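Local coordinates for protein 2',5'-phosphodiesterase 12 (Homo sapiens, PDB 4ZKF) that belongs to the endonuclease/exonuclease/phosphatase family, joining a magnesium-binding, DNase I-like domain to an N-terminal domain of the E-set clan, at residues W50-K55 against N92-L97; S68-S73 against E116-C121; F244-Q249 against S291-T296; N307-W312 against C347-S352. All coordinates share one frame; numbering follows the deposited sequence.

Interaction 1 of 4, residues W50-K55 against N92-L97; sequences WYKEAK and NADIGL
Lys52, Glu53 and Lys55 meet Asp94, Gly96 and Leu97 in a strand-to-loop contact at the end of strand 47-53, part apolar and part bridged by water, with no direct hydrogen bond between the two segments. Leu97 is the residue that the other segment covers most. Its CB lies 3.9 Å from Glu53 CB; both methyls, CD1 and CD2, lie against Glu53 O, each 3.6 Å from it, and CD2 also touches Lys55 C at 3.5 Å. Leu97 closes a type II turn that starts at Asp94, with Gly96 at the position of positive phi (94°). This turn belongs to the loop feeding strand 99-104, the neighbour of strand 47-53 in the antiparallel sheet of the N-terminal, E-set-like domain. The polar groups flank the leucine. Lys52 runs extended beyond CG and crosses the Asp94 side chain at about a right angle, making a long salt bridge from NZ to OD1 at 3.6 Å. A water bridges the pair, accepting from Lys52 NZ at 2.9 Å and donating to Asp94 OD1. Asp94 OD2 is taken by the Tyr88 hydroxyl and the Ser91 backbone N. A second water donates to Glu53 OE1 at 2.6 Å and also to Gly96 O; the Glu53 carboxylate is further held by Arg98 N on OE1 and Ala59 N on OE2.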
loop_
_atom_site.group_PDB
_atom_site.type_symbol
_atom_site.label_atom_id
_atom_site.label_comp_id
_atom_site.label_asym_id
_atom_site.label_seq_id
_atom_site.Cartn_x
_atom_site.Cartn_y
_atom_site.Cartn_z
ATOM N N TRP A 50 -6.338 -26.746 4.043
ATOM C CA TRP A 50 -5.217 -26.499 4.944
ATOM C C TRP A 50 -5.014 -27.660 5.904
ATOM O O TRP A 50 -5.979 -28.198 6.439
ATOM C CB TRP A 50 -5.447 -25.205 5.733
ATOM C CG TRP A 50 -5.259 -23.968 4.906
ATOM C CD1 TRP A 50 -6.208 -23.300 4.194
ATOM C CD2 TRP A 50 -4.037 -23.246 4.727
ATOM N NE1 TRP A 50 -5.647 -22.195 3.576
ATOM C CE2 TRP A 50 -4.317 -22.143 3.894
ATOM C CE3 TRP A 50 -2.732 -23.428 5.191
ATOM C CZ2 TRP A 50 -3.335 -21.229 3.509
ATOM C CZ3 TRP A 50 -1.760 -22.518 4.810
ATOM C CH2 TRP A 50 -2.066 -21.438 3.979
ATOM N N TYR A 51 -3.755 -28.023 6.106
ATOM C CA TYR A 51 -3.351 -29.025 7.075
ATOM C C TYR A 51 -2.433 -28.384 8.109
ATOM O O TYR A 51 -1.759 -27.380 7.826
ATOM C CB TYR A 51 -2.626 -30.192 6.394
ATOM C CG TYR A 51 -3.467 -30.930 5.381
ATOM C CD1 TYR A 51 -3.750 -30.372 4.148
ATOM C CD2 TYR A 51 -3.981 -32.186 5.670
ATOM C CE1 TYR A 51 -4.525 -31.045 3.223
ATOM C CE2 TYR A 51 -4.756 -32.866 4.759
ATOM C CZ TYR A 51 -5.025 -32.295 3.538
ATOM O OH TYR A 51 -5.796 -32.986 2.638
ATOM N N LYS A 52 -2.403 -28.963 9.306
ATOM C CA LYS A 52 -1.444 -28.539 10.316
ATOM C C LYS A 52 -0.703 -29.751 10.849
ATOM O O LYS A 52 -1.209 -30.873 10.806
ATOM C CB LYS A 52 -2.133 -27.797 11.457
ATOM C CG LYS A 52 -3.193 -28.627 12.158
ATOM C CD LYS A 52 -3.946 -27.781 13.165
ATOM C CE LYS A 52 -5.190 -28.481 13.643
ATOM N NZ LYS A 52 -6.001 -27.586 14.519
ATOM N N GLU A 53 0.501 -29.520 11.337
ATOM C CA GLU A 53 1.305 -30.589 11.905
ATOM C C GLU A 53 0.539 -31.297 13.027
ATOM O O GLU A 53 -0.152 -30.654 13.816
ATOM C CB GLU A 53 2.619 -30.020 12.422
ATOM C CG GLU A 53 3.790 -30.927 12.250
ATOM C CD GLU A 53 5.096 -30.207 12.458
ATOM O OE1 GLU A 53 5.077 -28.963 12.617
ATOM O OE2 GLU A 53 6.145 -30.887 12.468
ATOM N N ALA A 54 0.655 -32.622 13.085
ATOM C CA ALA A 54 -0.064 -33.405 14.081
ATOM C C ALA A 54 0.282 -32.951 15.500
ATOM O O ALA A 54 -0.584 -32.861 16.370
ATOM C CB ALA A 54 0.239 -34.876 13.906
ATOM N N LYS A 55 1.559 -32.669 15.718
ATOM C CA LYS A 55 2.023 -32.052 16.952
ATOM C C LYS A 55 3.412 -31.496 16.662
ATOM O O LYS A 55 3.984 -31.810 15.619
ATOM C CB LYS A 55 2.019 -33.062 18.109
ATOM C CG LYS A 55 2.936 -34.241 17.922
ATOM C CD LYS A 55 2.878 -35.141 19.145
ATOM C CE LYS A 55 4.228 -35.226 19.831
ATOM N NZ LYS A 55 4.158 -36.089 21.043
ATOM N N ASN A 92 -4.129 -19.793 18.786
ATOM C CA ASN A 92 -3.113 -20.125 19.781
ATOM C C ASN A 92 -2.837 -21.613 19.808
ATOM O O ASN A 92 -1.708 -22.035 20.052
ATOM C CB ASN A 92 -3.539 -19.676 21.177
ATOM C CG ASN A 92 -3.653 -18.186 21.289
ATOM O OD1 ASN A 92 -2.915 -17.451 20.631
ATOM N ND2 ASN A 92 -4.573 -17.721 22.132
ATOM N N ALA A 93 -3.873 -22.405 19.554
ATOM C CA ALA A 93 -3.738 -23.863 19.584
ATOM C C ALA A 93 -2.779 -24.377 18.495
ATOM O O ALA A 93 -2.276 -25.502 18.574
ATOM C CB ALA A 93 -5.105 -24.525 19.452
ATOM N N ASP A 94 -2.518 -23.548 17.491
ATOM C CA ASP A 94 -1.600 -23.908 16.410
ATOM C C ASP A 94 -0.138 -23.589 16.706
ATOM O O ASP A 94 0.742 -23.941 15.931
ATOM C CB ASP A 94 -1.995 -23.187 15.119
ATOM C CG ASP A 94 -3.344 -23.618 14.606
ATOM O OD1 ASP A 94 -3.783 -24.732 14.979
ATOM O OD2 ASP A 94 -3.972 -22.850 13.837
ATOM N N ILE A 95 0.127 -22.905 17.810
ATOM C CA ILE A 95 1.491 -22.480 18.105
ATOM C C ILE A 95 2.458 -23.671 18.162
ATOM O O ILE A 95 2.175 -24.699 18.791
ATOM C CB ILE A 95 1.541 -21.686 19.417
ATOM C CG1 ILE A 95 0.845 -20.339 19.205
ATOM C CG2 ILE A 95 2.979 -21.466 19.857
ATOM C CD1 ILE A 95 0.647 -19.515 20.474
ATOM N N GLY A 96 3.584 -23.533 17.472
ATOM C CA GLY A 96 4.592 -24.575 17.428
ATOM C C GLY A 96 4.485 -25.522 16.248
ATOM O O GLY A 96 5.365 -26.366 16.056
ATOM N N LEU A 97 3.432 -25.366 15.445
ATOM C CA LEU A 97 3.170 -26.258 14.315
ATOM C C LEU A 97 3.472 -25.636 12.956
ATOM O O LEU A 97 3.233 -24.447 12.744
ATOM C CB LEU A 97 1.703 -26.690 14.302
ATOM C CG LEU A 97 1.073 -27.195 15.588
ATOM C CD1 LEU A 97 -0.408 -27.374 15.363
ATOM C CD2 LEU A 97 1.740 -28.496 16.000
HETATM O O HOH W 1 -4.199 -26.983 16.653
HETATM O O HOH W 2 6.790 -28.163 14.461
#

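Interaction 2 of 4, residues S68-S73 against E116-C121; sequences SLSPSS and ELESVC
Glu118 reaches from its strand to Ser70, Pro71 and Ser73, and its side chain carries the contact. CB sits 4.0 Å from Ser70 OG. With CG beside the backbone N (chi1 -52°) and the rest of the chain extended, CG passes Pro71 O at 3.8 Å and the carboxylate is delivered to Ser73. There OE2 accepts from Ser73 OG at 2.7 Å; the hydroxyl approaches from above the carboxylate plane, and Ser73 N adds a weak bond to the same oxygen. OE1 comes within 3.4 Å of Pro71 O, two acceptors facing each other, an approach probably made tolerable by the salt bridge from OE1 to Arg98. Nearer the strand, Ser70 OG is gripped several times over: it receives Glu118 N at 3.0 Å along a nearly straight bond (171°), donates to Pro71 O, and accepts from a water that also donates to Glu116 O. Apolar contacts border this polar centre. Leu69 CB meets Leu117 CB at 4.0 Å, and the Pro71 ring presses CD against Val120 CG1 at 3.6 Å, the two side chains crossing at about a right angle. The loop runs across the strand, 82° from its direction. The arrangement is that of a connecting loop laid over strand 115-118, an outermost strand of the four-stranded antiparallel sheet in the E-set-like N-terminal domain.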
loop_
_atom_site.group_PDB
_atom_site.type_symbol
_atom_site.label_atom_id
_atom_site.label_comp_id
_atom_site.label_asym_id
_atom_site.label_seq_id
_atom_site.Cartn_x
_atom_site.Cartn_y
_atom_site.Cartn_z
ATOM N N SER A 68 10.068 -28.579 -5.597
ATOM C CA SER A 68 10.409 -27.296 -6.192
ATOM C C SER A 68 9.720 -26.159 -5.448
ATOM O O SER A 68 9.906 -24.985 -5.775
ATOM C CB SER A 68 10.028 -27.274 -7.676
ATOM O OG SER A 68 8.624 -27.342 -7.847
ATOM N N LEU A 69 8.938 -26.520 -4.433
ATOM C CA LEU A 69 8.101 -25.559 -3.716
ATOM C C LEU A 69 8.504 -25.392 -2.262
ATOM O O LEU A 69 8.500 -24.280 -1.737
ATOM C CB LEU A 69 6.633 -25.986 -3.766
ATOM C CG LEU A 69 5.893 -25.865 -5.094
ATOM C CD1 LEU A 69 4.494 -26.458 -4.962
ATOM C CD2 LEU A 69 5.842 -24.398 -5.514
ATOM N N SER A 70 8.836 -26.505 -1.615
ATOM C CA SER A 70 8.976 -26.521 -0.160
ATOM C C SER A 70 9.699 -27.780 0.328
ATOM O O SER A 70 10.025 -28.666 -0.468
ATOM C CB SER A 70 7.582 -26.423 0.493
ATOM O OG SER A 70 6.884 -27.661 0.421
ATOM N N PRO A 71 9.955 -27.861 1.648
ATOM C CA PRO A 71 10.315 -29.156 2.231
ATOM C C PRO A 71 9.211 -30.177 2.005
ATOM O O PRO A 71 8.063 -29.799 1.780
ATOM C CB PRO A 71 10.457 -28.855 3.726
ATOM C CG PRO A 71 10.737 -27.401 3.809
ATOM C CD PRO A 71 10.067 -26.758 2.621
ATOM N N SER A 72 9.555 -31.453 2.084
ATOM C CA SER A 72 8.574 -32.514 1.938
ATOM C C SER A 72 8.638 -33.427 3.156
ATOM O O SER A 72 9.720 -33.708 3.669
ATOM C CB SER A 72 8.826 -33.301 0.652
ATOM O OG SER A 72 7.694 -34.075 0.301
ATOM N N SER A 73 7.480 -33.878 3.624
ATOM C CA SER A 73 7.414 -34.718 4.813
ATOM C C SER A 73 6.297 -35.750 4.658
ATOM O O SER A 73 5.442 -35.596 3.787
ATOM C CB SER A 73 7.203 -33.844 6.055
ATOM O OG SER A 73 5.946 -33.189 6.004
ATOM N N GLU A 116 0.903 -29.014 -3.690
ATOM C CA GLU A 116 0.842 -28.822 -2.247
ATOM C C GLU A 116 2.190 -28.344 -1.755
ATOM O O GLU A 116 3.221 -28.621 -2.374
ATOM C CB GLU A 116 0.410 -30.108 -1.529
ATOM C CG GLU A 116 1.393 -31.268 -1.608
ATOM C CD GLU A 116 0.989 -32.448 -0.720
ATOM O OE1 GLU A 116 1.889 -33.156 -0.218
ATOM O OE2 GLU A 116 -0.225 -32.674 -0.527
ATOM N N LEU A 117 2.188 -27.597 -0.659
ATOM C CA LEU A 117 3.443 -27.135 -0.104
ATOM C C LEU A 117 3.330 -26.919 1.394
ATOM O O LEU A 117 2.241 -26.691 1.927
ATOM C CB LEU A 117 3.913 -25.849 -0.794
ATOM C CG LEU A 117 3.228 -24.511 -0.536
ATOM C CD1 LEU A 117 4.020 -23.400 -1.230
ATOM C CD2 LEU A 117 1.789 -24.499 -1.007
ATOM N N GLU A 118 4.478 -26.997 2.055
ATOM C CA GLU A 118 4.565 -26.900 3.501
ATOM C C GLU A 118 5.287 -25.618 3.876
ATOM O O GLU A 118 6.151 -25.146 3.135
ATOM C CB GLU A 118 5.315 -28.111 4.080
ATOM C CG GLU A 118 4.802 -29.465 3.638
ATOM C CD GLU A 118 5.683 -30.613 4.132
ATOM O OE1 GLU A 118 6.653 -30.355 4.870
ATOM O OE2 GLU A 118 5.407 -31.772 3.778
ATOM N N SER A 119 4.951 -25.059 5.031
ATOM C CA SER A 119 5.666 -23.896 5.538
ATOM C C SER A 119 7.049 -24.328 6.018
ATOM O O SER A 119 7.249 -25.496 6.367
ATOM C CB SER A 119 4.891 -23.232 6.681
ATOM O OG SER A 119 4.776 -24.096 7.801
ATOM N N VAL A 120 7.999 -23.399 6.036
ATOM C CA VAL A 120 9.320 -23.713 6.574
ATOM C C VAL A 120 9.402 -23.237 8.006
ATOM O O VAL A 120 10.315 -23.610 8.742
ATOM C CB VAL A 120 10.456 -23.083 5.746
ATOM C CG1 VAL A 120 10.393 -23.587 4.329
ATOM C CG2 VAL A 120 10.369 -21.575 5.770
ATOM N N CYS A 121 8.421 -22.434 8.407
ATOM C CA CYS A 121 8.355 -21.906 9.764
ATOM C C CYS A 121 7.203 -22.546 10.541
ATOM O O CYS A 121 6.316 -23.171 9.950
ATOM C CB CYS A 121 8.171 -20.394 9.719
ATOM S SG CYS A 121 6.730 -19.914 8.725
HETATM O O HOH W 3 6.017 -29.275 -1.998
#

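Interaction 3 of 4, residues F244-Q249 against S291-T296; sequences FSLLSQ and SVLQST
Phe244 and Leu293 both place CG beside the backbone N (chi1 -66° and -54°); the two side chains cross at about a right angle, with Leu293 CD1 over one face of the phenylalanine ring. Leu246 swings CG beside its carbonyl carbon instead (chi1 179°), sending CD1 to Leu293 CD2 at 3.9 Å and to Ser291 CB. The motif is an antiparallel strand pair interrupted by a classic beta bulge, within the mixed sheet of the DNase I-like domain. Ser245 and Gln294 form a regular hydrogen-bonded pair, with N-to-O distances of 2.8 Å for both Ser245 N to Gln294 O and Gln294 N to Ser245 O. Phe244, Leu246 and Leu293 share one face of the sheet, where Leu246 and Leu293 also touch Tyr239 of strand 234-240 in the neighbouring sheet. Ser245, Ser248, Val292 and Gln294 point to the other. On that side Ser248 OG packs 3.5 Å from Val292 CB and is hydrogen-bonded to Tyr339 and His250, while Gln294, its chain bent at chi2, donates from NE2 to Ser295 O and Ser299 O and accepts at OE1 from Arg302. Past the bulge, Val292 N returns a bond to Ser248 O at 2.8 Å. At the bulge itself Val292 O accepts twice, from Leu247 N at 2.8 Å nearly along its C=O axis and from Ser248 N at 3.2 Å on a lone pair.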
loop_
_atom_site.group_PDB
_atom_site.type_symbol
_atom_site.label_atom_id
_atom_site.label_comp_id
_atom_site.label_asym_id
_atom_site.label_seq_id
_atom_site.Cartn_x
_atom_site.Cartn_y
_atom_site.Cartn_z
ATOM N N PHE A 244 -15.049 -0.969 -7.948
ATOM C CA PHE A 244 -14.357 -0.190 -8.975
ATOM C C PHE A 244 -13.623 -1.050 -9.991
ATOM O O PHE A 244 -13.176 -2.148 -9.675
ATOM C CB PHE A 244 -13.338 0.755 -8.343
ATOM C CG PHE A 244 -13.949 1.827 -7.493
ATOM C CD1 PHE A 244 -14.576 2.917 -8.078
ATOM C CD2 PHE A 244 -13.900 1.742 -6.111
ATOM C CE1 PHE A 244 -15.147 3.907 -7.295
ATOM C CE2 PHE A 244 -14.473 2.731 -5.327
ATOM C CZ PHE A 244 -15.087 3.811 -5.917
ATOM N N SER A 245 -13.474 -0.530 -11.202
ATOM C CA SER A 245 -12.510 -1.104 -12.134
ATOM C C SER A 245 -11.504 -0.018 -12.534
ATOM O O SER A 245 -11.785 1.183 -12.456
ATOM C CB SER A 245 -13.216 -1.691 -13.357
ATOM O OG SER A 245 -13.984 -0.699 -14.008
ATOM N N LEU A 246 -10.315 -0.434 -12.940
ATOM C CA LEU A 246 -9.291 0.521 -13.330
ATOM C C LEU A 246 -9.524 0.979 -14.770
ATOM O O LEU A 246 -9.389 0.187 -15.705
ATOM C CB LEU A 246 -7.905 -0.101 -13.193
ATOM C CG LEU A 246 -6.750 0.817 -13.608
ATOM C CD1 LEU A 246 -6.725 2.115 -12.799
ATOM C CD2 LEU A 246 -5.426 0.092 -13.494
ATOM N N LEU A 247 -9.863 2.252 -14.950
ATOM C CA LEU A 247 -10.194 2.755 -16.287
ATOM C C LEU A 247 -8.951 3.259 -17.019
ATOM O O LEU A 247 -8.711 2.903 -18.176
ATOM C CB LEU A 247 -11.251 3.858 -16.198
ATOM C CG LEU A 247 -11.837 4.422 -17.501
ATOM C CD1 LEU A 247 -12.486 3.330 -18.369
ATOM C CD2 LEU A 247 -12.870 5.511 -17.174
ATOM N N SER A 248 -8.141 4.079 -16.358
ATOM C CA SER A 248 -6.915 4.549 -17.003
ATOM C C SER A 248 -5.842 4.944 -15.995
ATOM O O SER A 248 -6.139 5.143 -14.817
ATOM C CB SER A 248 -7.218 5.732 -17.940
ATOM O OG SER A 248 -7.820 6.822 -17.254
ATOM N N GLN A 249 -4.600 5.040 -16.465
ATOM C CA GLN A 249 -3.472 5.396 -15.598
ATOM C C GLN A 249 -2.706 6.555 -16.188
ATOM O O GLN A 249 -2.566 6.652 -17.401
ATOM C CB GLN A 249 -2.539 4.208 -15.413
ATOM C CG GLN A 249 -3.179 3.030 -14.730
ATOM C CD GLN A 249 -2.227 1.882 -14.623
ATOM O OE1 GLN A 249 -2.211 0.994 -15.479
ATOM N NE2 GLN A 249 -1.395 1.899 -13.591
ATOM N N SER A 291 -4.577 7.125 -10.980
ATOM C CA SER A 291 -5.422 6.040 -11.456
ATOM C C SER A 291 -6.858 6.514 -11.525
ATOM O O SER A 291 -7.408 6.931 -10.507
ATOM C CB SER A 291 -5.312 4.815 -10.521
ATOM O OG SER A 291 -3.952 4.446 -10.320
ATOM N N VAL A 292 -7.472 6.458 -12.710
ATOM C CA VAL A 292 -8.893 6.786 -12.810
ATOM C C VAL A 292 -9.715 5.517 -12.701
ATOM O O VAL A 292 -9.525 4.568 -13.473
ATOM C CB VAL A 292 -9.222 7.532 -14.109
ATOM C CG1 VAL A 292 -10.716 7.687 -14.260
ATOM C CG2 VAL A 292 -8.543 8.901 -14.089
ATOM N N LEU A 293 -10.615 5.505 -11.721
ATOM C CA LEU A 293 -11.422 4.348 -11.396
ATOM C C LEU A 293 -12.859 4.542 -11.829
ATOM O O LEU A 293 -13.430 5.608 -11.627
ATOM C CB LEU A 293 -11.389 4.057 -9.896
ATOM C CG LEU A 293 -10.038 3.902 -9.208
ATOM C CD1 LEU A 293 -10.249 3.559 -7.727
ATOM C CD2 LEU A 293 -9.248 2.826 -9.921
ATOM N N GLN A 294 -13.428 3.494 -12.416
ATOM C CA GLN A 294 -14.826 3.469 -12.819
ATOM C C GLN A 294 -15.658 2.735 -11.774
ATOM O O GLN A 294 -15.337 1.608 -11.401
ATOM C CB GLN A 294 -14.949 2.786 -14.197
ATOM C CG GLN A 294 -16.363 2.462 -14.643
ATOM C CD GLN A 294 -17.180 3.714 -14.917
ATOM O OE1 GLN A 294 -16.767 4.574 -15.686
ATOM N NE2 GLN A 294 -18.348 3.813 -14.293
ATOM N N SER A 295 -16.716 3.370 -11.280
ATOM C CA SER A 295 -17.641 2.663 -10.404
ATOM C C SER A 295 -18.334 1.512 -11.115
ATOM O O SER A 295 -18.863 1.677 -12.213
ATOM C CB SER A 295 -18.699 3.609 -9.852
ATOM O OG SER A 295 -19.672 2.869 -9.149
ATOM N N THR A 296 -18.348 0.350 -10.480
ATOM C CA THR A 296 -19.056 -0.803 -11.023
ATOM C C THR A 296 -20.543 -0.753 -10.685
ATOM O O THR A 296 -21.313 -1.598 -11.138
ATOM C CB THR A 296 -18.505 -2.103 -10.472
ATOM O OG1 THR A 296 -18.597 -2.054 -9.044
ATOM C CG2 THR A 296 -17.047 -2.292 -10.902
HETATM O O HOH W 4 -1.636 4.170 -11.726
#

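Interaction 4 of 4, residues N307-W312 against C347-S352. With MG (magnesium ion), chain C.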
loop_
_atom_site.group_PDB
_atom_site.type_symbol
_atom_site.label_atom_id
_atom_site.label_comp_id
_atom_site.label_asym_id
_atom_site.label_seq_id
_atom_site.Cartn_x
_atom_site.Cartn_y
_atom_site.Cartn_z
ATOM N N ASN A 307 -1.607 9.510 -5.904
ATOM C CA ASN A 307 -0.816 9.013 -4.784
ATOM C C ASN A 307 0.598 9.488 -4.984
ATOM O O ASN A 307 1.114 9.399 -6.094
ATOM C CB ASN A 307 -0.876 7.480 -4.725
ATOM C CG ASN A 307 -0.091 6.887 -3.562
ATOM O OD1 ASN A 307 0.119 7.528 -2.527
ATOM N ND2 ASN A 307 0.296 5.637 -3.713
ATOM N N THR A 308 1.230 10.016 -3.943
ATOM C CA THR A 308 2.620 10.417 -4.101
ATOM C C THR A 308 3.441 10.315 -2.825
ATOM O O THR A 308 2.923 10.099 -1.732
ATOM C CB THR A 308 2.729 11.870 -4.651
ATOM O OG1 THR A 308 4.058 12.086 -5.137
ATOM C CG2 THR A 308 2.384 12.931 -3.569
ATOM N N HIS A 309 4.749 10.443 -3.000
ATOM C CA HIS A 309 5.686 10.561 -1.891
ATOM C C HIS A 309 6.638 11.663 -2.279
ATOM O O HIS A 309 7.454 11.466 -3.177
ATOM C CB HIS A 309 6.439 9.249 -1.653
ATOM C CG HIS A 309 7.228 9.226 -0.373
ATOM N ND1 HIS A 309 8.057 8.174 -0.041
ATOM C CD2 HIS A 309 7.301 10.104 0.646
ATOM C CE1 HIS A 309 8.617 8.419 1.132
ATOM N NE2 HIS A 309 8.177 9.578 1.577
ATOM N N LEU A 310 6.535 12.821 -1.631
ATOM C CA LEU A 310 7.298 13.981 -2.072
ATOM C C LEU A 310 8.687 13.955 -1.474
ATOM O O LEU A 310 8.967 13.163 -0.578
ATOM C CB LEU A 310 6.601 15.287 -1.692
ATOM C CG LEU A 310 5.244 15.585 -2.323
ATOM C CD1 LEU A 310 4.923 17.040 -2.049
ATOM C CD2 LEU A 310 5.266 15.299 -3.825
ATOM N N TYR A 311 9.543 14.836 -1.975
ATOM C CA TYR A 311 10.927 14.937 -1.513
ATOM C C TYR A 311 11.000 15.075 -0.001
ATOM O O TYR A 311 10.236 15.828 0.595
ATOM C CB TYR A 311 11.610 16.121 -2.194
ATOM C CG TYR A 311 13.069 16.310 -1.836
ATOM C CD1 TYR A 311 13.973 15.250 -1.898
ATOM C CD2 TYR A 311 13.547 17.560 -1.468
ATOM C CE1 TYR A 311 15.314 15.434 -1.586
ATOM C CE2 TYR A 311 14.883 17.751 -1.154
ATOM C CZ TYR A 311 15.759 16.690 -1.221
ATOM O OH TYR A 311 17.082 16.892 -0.903
ATOM N N TRP A 312 11.941 14.352 0.600
ATOM C CA TRP A 312 11.975 14.131 2.039
ATOM C C TRP A 312 12.741 15.169 2.863
ATOM O O TRP A 312 12.457 15.344 4.048
ATOM C CB TRP A 312 12.586 12.758 2.316
ATOM C CG TRP A 312 14.040 12.720 1.986
ATOM C CD1 TRP A 312 14.600 12.470 0.768
ATOM C CD2 TRP A 312 15.128 12.973 2.884
ATOM N NE1 TRP A 312 15.972 12.540 0.855
ATOM C CE2 TRP A 312 16.319 12.847 2.145
ATOM C CE3 TRP A 312 15.206 13.285 4.248
ATOM C CZ2 TRP A 312 17.578 13.022 2.719
ATOM C CZ3 TRP A 312 16.455 13.459 4.817
ATOM C CH2 TRP A 312 17.625 13.326 4.053
ATOM N N CYS A 347 -3.970 11.134 -2.235
ATOM C CA CYS A 347 -3.305 10.554 -1.075
ATOM C C CYS A 347 -1.815 10.794 -1.137
ATOM O O CYS A 347 -1.245 10.920 -2.221
ATOM C CB CYS A 347 -3.558 9.043 -1.010
ATOM S SG CYS A 347 -5.275 8.575 -0.710
ATOM N N GLY A 348 -1.156 10.814 0.014
ATOM C CA GLY A 348 0.285 10.775 -0.039
ATOM C C GLY A 348 1.002 11.023 1.259
ATOM O O GLY A 348 0.417 11.454 2.247
ATOM N N ASP A 349 2.293 10.721 1.236
ATOM C CA ASP A 349 3.218 11.226 2.237
ATOM C C ASP A 349 3.825 12.473 1.624
ATOM O O ASP A 349 4.667 12.374 0.733
ATOM C CB ASP A 349 4.292 10.191 2.576
ATOM C CG ASP A 349 5.306 10.707 3.580
ATOM O OD1 ASP A 349 5.301 11.920 3.905
ATOM O OD2 ASP A 349 6.119 9.891 4.048
ATOM N N PHE A 350 3.384 13.642 2.090
ATOM C CA PHE A 350 3.768 14.891 1.449
ATOM C C PHE A 350 4.998 15.497 2.105
ATOM O O PHE A 350 5.533 16.500 1.623
ATOM C CB PHE A 350 2.593 15.868 1.455
ATOM C CG PHE A 350 1.442 15.401 0.602
ATOM C CD1 PHE A 350 0.487 14.541 1.117
ATOM C CD2 PHE A 350 1.361 15.764 -0.729
ATOM C CE1 PHE A 350 -0.564 14.079 0.326
ATOM C CE2 PHE A 350 0.322 15.303 -1.528
ATOM C CZ PHE A 350 -0.643 14.460 -0.997
ATOM N N ASN A 351 5.460 14.859 3.177
ATOM C CA ASN A 351 6.643 15.330 3.904
ATOM C C ASN A 351 6.526 16.812 4.235
ATOM O O ASN A 351 7.523 17.532 4.227
ATOM C CB ASN A 351 7.922 15.075 3.094
ATOM C CG ASN A 351 8.528 13.720 3.377
ATOM O OD1 ASN A 351 8.730 13.353 4.534
ATOM N ND2 ASN A 351 8.820 12.965 2.321
ATOM N N SER A 352 5.299 17.246 4.524
ATOM C CA SER A 352 4.984 18.653 4.786
ATOM C C SER A 352 3.995 18.773 5.933
ATOM O O SER A 352 2.905 18.200 5.875
ATOM C CB SER A 352 4.386 19.339 3.547
ATOM O OG SER A 352 5.229 19.209 2.427
HETATM MG MG MG C . 8.580 10.608 4.265
HETATM O O HOH W 5 8.826 8.617 5.914
#
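The His309 ring and the Asp349 carboxylate lie side by side, pointing the same way with their planes 24° apart, and the magnesium ion sits in the plane of the ring at its NE2 edge, 2.9 Å away. Asp349 OD2 binds the metal at a long 2.6 Å and also accepts from Asn154; OD1 accepts from Asn351 N, an Asx turn that helps fix the carboxylate. Asn351 OD1 faces the ion at 2.8 Å, longer still. Its ND2 donates to Leu310 O at 2.9 Å, with the acceptor in the amide plane but the donor above the carbonyl plane, a bond to the loop after strand 302-309 that probably helps orient the amide. A water lies 2.6 Å from the ion. Away from the metal, the Phe350 ring has Leu310 CD1 at its edge, 4.0 Å from CD2, and Thr308 CG2 approaches CE2 at 3.7 Å. Backbone bonds of a parallel pair, such as Asp349 N to Thr308 O, join the strands leading to the site. Ligands presented at the carboxyl ends of strands 302-309 and 344-349 in a beta-alpha-beta unit, with the Gly-Asp-Phe-Asn sequence of residues 348 to 351, are typical of the metal site of DNase I-like domains.

From the N terminus, interaction 1 closes the loop from strand 47-53 to the turn before strand 99-104, and interaction 2 closes another from the 68-73 loop to strand 115-118. Their segments alternate along the chain, so the two closures cross; with centres 15 Å apart, they tie loops to the same N-terminal sheet. The other two lie in the DNase I-like domain, in series. Interaction 3 pairs strands 244-253 and 287-295, closing over an intervening helical stretch, and interaction 4 pairs strand 302-309 with 344-349 across helix 317-338. Strands 287-295 and 302-309 are sheet neighbours, so interactions 3 and 4, 22 Å between centres, share one sheet, their centres 38 to 42 Å from those of interactions 1 and 2.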